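Local coordinates for protein FkbI (PDB 1R2J) that binds FAD and probably oxidises an acyl-ACP intermediate in making the methoxymalonyl extender unit of the polyketide FK520, at residues E18-G23 with G185-G190; A239-A244 with D270-E275. All blocks are in the same frame, centred on the assembly; numbering follows the deposited sequence.

Interaction 1 joins the N-terminal helical part of the acyl-CoA dehydrogenase fold to a loop of its beta middle part, whereas interaction 2 lies wholly within the C-terminal helical bundle. Their centres are 23 Å apart and their nearest atoms about 13 Å, so the two do not touch. Interaction 1 is the one near the cofactor: the side chain of R187 is about 8 Å from the bound FAD, and that of A188 is about 10 Å from the side chain of the FAD-binding residue T144. Interaction 2 lies away from the FAD site. An arginine-carboxylate pair occurs in both, tilted and water-assisted at D20-R187, flat and two-pronged at R241-E275.

Interaction 1: E18-G23 with G185-G190; sequences EWDTSG and GCRAAG
D20 and R187 form a salt bridge between the C-terminal end of helix 16-22, in the N-terminal helical domain of the acyl-CoA dehydrogenase fold, and a type I beta turn, C186 to A189, in a loop of the beta-rich middle domain. R187 NH2 donates to D20 OD2 at 3.0 Å, and NE adds a weak bond to the same oxygen. The approach is tilted: carboxylate and guanidinium planes stand 47° apart, and NH2 meets OD2 from above the carboxylate plane. R338 of helix 332-345 also forms a salt bridge with OD2, so this oxygen serves two arginines. A bend at chi3 (-66°) brings the R187 guanidinium to D20, while T21 CG2 lies 4.1 Å from NH2.

Apolar contact is slight: A188 CB is 4.5 Å from W19 CB, and it also rests 3.6 Å from the backbone oxygen W19 O. L25 also touches A188.

Backbone and water complete the join. G23 leaves the helix with positive phi, its CA 4.3 Å from A188 CA. One water donates to D20 OD1 and accepts from R187 N, tying the carboxylate to the turn backbone. A second donates to G23 O at 2.7 Å and accepts from G190 N.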
# COMPACT_ATOMS: atom_id res chain seq x y z
N GLU A 18 -9.23 -9.12 -15.67
CA GLU A 18 -9.08 -8.24 -16.84
C GLU A 18 -8.32 -6.96 -16.50
O GLU A 18 -7.52 -6.48 -17.31
CB GLU A 18 -10.45 -7.88 -17.41
CG GLU A 18 -10.42 -7.30 -18.81
CD GLU A 18 -9.99 -5.84 -18.84
OE1 GLU A 18 -10.58 -5.03 -18.10
OE2 GLU A 18 -9.06 -5.51 -19.62
N TRP A 19 -8.58 -6.39 -15.33
CA TRP A 19 -7.87 -5.18 -14.93
C TRP A 19 -6.39 -5.49 -14.83
O TRP A 19 -5.54 -4.69 -15.23
CB TRP A 19 -8.37 -4.65 -13.59
CG TRP A 19 -9.77 -4.11 -13.63
CD1 TRP A 19 -10.48 -3.75 -14.74
CD2 TRP A 19 -10.62 -3.83 -12.51
NE1 TRP A 19 -11.71 -3.25 -14.38
CE2 TRP A 19 -11.82 -3.28 -13.02
CE3 TRP A 19 -10.47 -3.97 -11.12
CZ2 TRP A 19 -12.87 -2.89 -12.18
CZ3 TRP A 19 -11.52 -3.57 -10.29
CH2 TRP A 19 -12.70 -3.04 -10.83
N ASP A 20 -6.08 -6.67 -14.29
CA ASP A 20 -4.71 -7.11 -14.11
C ASP A 20 -3.98 -7.38 -15.43
O ASP A 20 -2.81 -7.01 -15.58
CB ASP A 20 -4.68 -8.37 -13.24
CG ASP A 20 -3.29 -8.70 -12.73
OD1 ASP A 20 -2.74 -7.90 -11.95
OD2 ASP A 20 -2.74 -9.75 -13.11
N THR A 21 -4.66 -8.03 -16.37
CA THR A 21 -4.04 -8.33 -17.66
C THR A 21 -3.93 -7.11 -18.56
O THR A 21 -3.03 -7.03 -19.40
CB THR A 21 -4.81 -9.44 -18.40
OG1 THR A 21 -6.21 -9.14 -18.41
CG2 THR A 21 -4.58 -10.80 -17.73
N SER A 22 -4.83 -6.15 -18.38
CA SER A 22 -4.80 -4.93 -19.18
C SER A 22 -3.86 -3.93 -18.53
O SER A 22 -3.40 -2.98 -19.17
CB SER A 22 -6.20 -4.32 -19.29
OG SER A 22 -6.57 -3.70 -18.07
N GLY A 23 -3.59 -4.14 -17.24
CA GLY A 23 -2.68 -3.27 -16.52
C GLY A 23 -3.25 -1.93 -16.09
O GLY A 23 -2.49 -0.97 -15.92
N GLY A 185 3.96 -7.29 -10.65
CA GLY A 185 2.77 -7.55 -9.84
C GLY A 185 2.01 -6.26 -9.56
O GLY A 185 2.52 -5.18 -9.88
N CYS A 186 0.82 -6.35 -8.97
CA CYS A 186 0.01 -5.17 -8.69
C CYS A 186 0.00 -4.33 -9.98
O CYS A 186 0.02 -3.09 -9.95
CB CYS A 186 0.62 -4.37 -7.53
SG CYS A 186 0.34 -5.08 -5.86
N ARG A 187 -0.03 -5.03 -11.11
CA ARG A 187 0.02 -4.44 -12.44
C ARG A 187 -0.98 -3.35 -12.81
O ARG A 187 -0.75 -2.61 -13.77
CB ARG A 187 -0.01 -5.57 -13.48
CG ARG A 187 1.08 -6.61 -13.26
CD ARG A 187 1.21 -7.55 -14.44
NE ARG A 187 0.04 -8.40 -14.62
CZ ARG A 187 -0.03 -9.37 -15.53
NH1 ARG A 187 1.00 -9.60 -16.32
NH2 ARG A 187 -1.12 -10.12 -15.62
N ALA A 188 -2.07 -3.24 -12.07
CA ALA A 188 -3.06 -2.21 -12.37
C ALA A 188 -3.01 -1.07 -11.35
O ALA A 188 -3.89 -0.20 -11.34
CB ALA A 188 -4.46 -2.82 -12.40
N ALA A 189 -1.97 -1.05 -10.52
CA ALA A 189 -1.83 -0.03 -9.49
C ALA A 189 -1.34 1.33 -9.98
O ALA A 189 -1.21 2.27 -9.19
CB ALA A 189 -0.93 -0.53 -8.39
N GLY A 190 -1.05 1.44 -11.28
CA GLY A 190 -0.59 2.70 -11.83
C GLY A 190 0.76 3.20 -11.35
O GLY A 190 0.91 4.39 -11.06
O HOH W 1 -0.60 -8.14 -10.50
O HOH W 2 -1.67 0.38 -13.78

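Interaction 2: A239-A244 with D270-E275; sequences ACRTAA and DLWTAE
With CG anti to the backbone N (chi1 -177°) and the chain bent at chi2 and chi3, R241 turns the side of its guanidinium toward E275. The glutamate answers with an extended chain, CG likewise anti to its backbone N, which carries the carboxylate across to helix 219-248. The result is a side-on, bidentate salt bridge: NE donates to OE1 at 2.7 Å and NH2 of R241 to E275 OE2 at 2.9 Å. Both bonds are almost straight, and each oxygen accepts through its syn lone pair. The two planes are only 11° apart, so the paired bonds fix the rotation of both groups.

W272 runs alongside R241, but its ring stands nearly upright on the guanidinium, at 81°. It presents the CE3-CZ3 edge to one face, with CZ3 3.7 Å above the guanidinium plane; T242 CG2 approaches the opposite face.

Beside this polar pair the packing is apolar, and tight at one point. A244 CB meets L271 CD1 at 3.4 Å, closer than usual for two carbons, and L271 CD2 lies 4.1 Å from C240 CB.

The segments are near-antiparallel, their axes approaching to 9.2 Å, and belong to neighbouring helices of the C-terminal bundle. Helix 297-322 packs against both, through C240 and L271, while helix 332-345 touches C240 and A243.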
# COMPACT_ATOMS: atom_id res chain seq x y z
N ALA A 239 -7.95 -14.72 0.19
CA ALA A 239 -8.26 -15.15 -1.17
C ALA A 239 -7.62 -16.50 -1.49
O ALA A 239 -8.24 -17.36 -2.13
CB ALA A 239 -7.78 -14.11 -2.18
N CYS A 240 -6.39 -16.70 -1.03
CA CYS A 240 -5.69 -17.96 -1.29
C CYS A 240 -6.32 -19.11 -0.51
O CYS A 240 -6.51 -20.20 -1.05
CB CYS A 240 -4.21 -17.84 -0.93
SG CYS A 240 -3.31 -16.75 -2.05
N ARG A 241 -6.65 -18.87 0.76
CA ARG A 241 -7.27 -19.91 1.57
C ARG A 241 -8.63 -20.31 1.01
O ARG A 241 -8.94 -21.50 0.89
CB ARG A 241 -7.41 -19.45 3.03
CG ARG A 241 -7.98 -20.51 3.98
CD ARG A 241 -9.49 -20.36 4.18
NE ARG A 241 -9.79 -19.08 4.83
CZ ARG A 241 -11.01 -18.63 5.09
NH1 ARG A 241 -12.08 -19.34 4.76
NH2 ARG A 241 -11.16 -17.45 5.68
N THR A 242 -9.44 -19.32 0.64
CA THR A 242 -10.77 -19.61 0.11
C THR A 242 -10.75 -20.29 -1.25
O THR A 242 -11.59 -21.14 -1.53
CB THR A 242 -11.63 -18.34 0.03
OG1 THR A 242 -10.97 -17.36 -0.77
CG2 THR A 242 -11.86 -17.77 1.43
N ALA A 243 -9.79 -19.93 -2.10
CA ALA A 243 -9.68 -20.54 -3.42
C ALA A 243 -9.18 -21.98 -3.29
O ALA A 243 -9.66 -22.87 -3.99
CB ALA A 243 -8.73 -19.73 -4.31
N ALA A 244 -8.22 -22.21 -2.40
CA ALA A 244 -7.67 -23.54 -2.19
C ALA A 244 -8.73 -24.46 -1.60
O ALA A 244 -8.90 -25.59 -2.06
CB ALA A 244 -6.45 -23.47 -1.26
N ASP A 270 -2.08 -25.23 6.61
CA ASP A 270 -1.03 -24.22 6.62
C ASP A 270 -1.56 -22.89 6.09
O ASP A 270 -1.16 -21.83 6.56
CB ASP A 270 0.18 -24.70 5.82
CG ASP A 270 0.82 -25.96 6.40
OD1 ASP A 270 0.70 -26.18 7.62
OD2 ASP A 270 1.44 -26.73 5.65
N LEU A 271 -2.47 -22.95 5.13
CA LEU A 271 -3.05 -21.72 4.58
C LEU A 271 -3.94 -21.04 5.61
O LEU A 271 -3.90 -19.82 5.78
CB LEU A 271 -3.86 -22.01 3.31
CG LEU A 271 -3.08 -22.02 1.99
CD1 LEU A 271 -3.96 -22.56 0.88
CD2 LEU A 271 -2.61 -20.60 1.67
N TRP A 272 -4.74 -21.84 6.30
CA TRP A 272 -5.63 -21.34 7.33
C TRP A 272 -4.82 -20.74 8.47
O TRP A 272 -5.13 -19.66 8.96
CB TRP A 272 -6.51 -22.47 7.86
CG TRP A 272 -7.26 -22.10 9.10
CD1 TRP A 272 -7.05 -22.59 10.36
CD2 TRP A 272 -8.32 -21.15 9.21
NE1 TRP A 272 -7.92 -22.00 11.24
CE2 TRP A 272 -8.71 -21.11 10.56
CE3 TRP A 272 -8.98 -20.32 8.29
CZ2 TRP A 272 -9.74 -20.28 11.03
CZ3 TRP A 272 -10.01 -19.50 8.75
CH2 TRP A 272 -10.37 -19.48 10.11
N THR A 273 -3.78 -21.47 8.87
CA THR A 273 -2.90 -21.05 9.96
C THR A 273 -2.17 -19.75 9.63
O THR A 273 -2.02 -18.88 10.48
CB THR A 273 -1.89 -22.17 10.28
OG1 THR A 273 -2.60 -23.31 10.79
CG2 THR A 273 -0.87 -21.72 11.31
N ALA A 274 -1.71 -19.63 8.39
CA ALA A 274 -1.00 -18.44 7.95
C ALA A 274 -1.95 -17.25 8.01
O ALA A 274 -1.59 -16.19 8.53
CB ALA A 274 -0.50 -18.62 6.52
N GLU A 275 -3.16 -17.43 7.49
CA GLU A 275 -4.16 -16.38 7.49
C GLU A 275 -4.46 -15.91 8.91
O GLU A 275 -4.60 -14.71 9.16
CB GLU A 275 -5.45 -16.88 6.84
CG GLU A 275 -6.56 -15.83 6.80
CD GLU A 275 -7.86 -16.40 6.27
OE1 GLU A 275 -7.81 -17.42 5.55
OE2 GLU A 275 -8.93 -15.84 6.57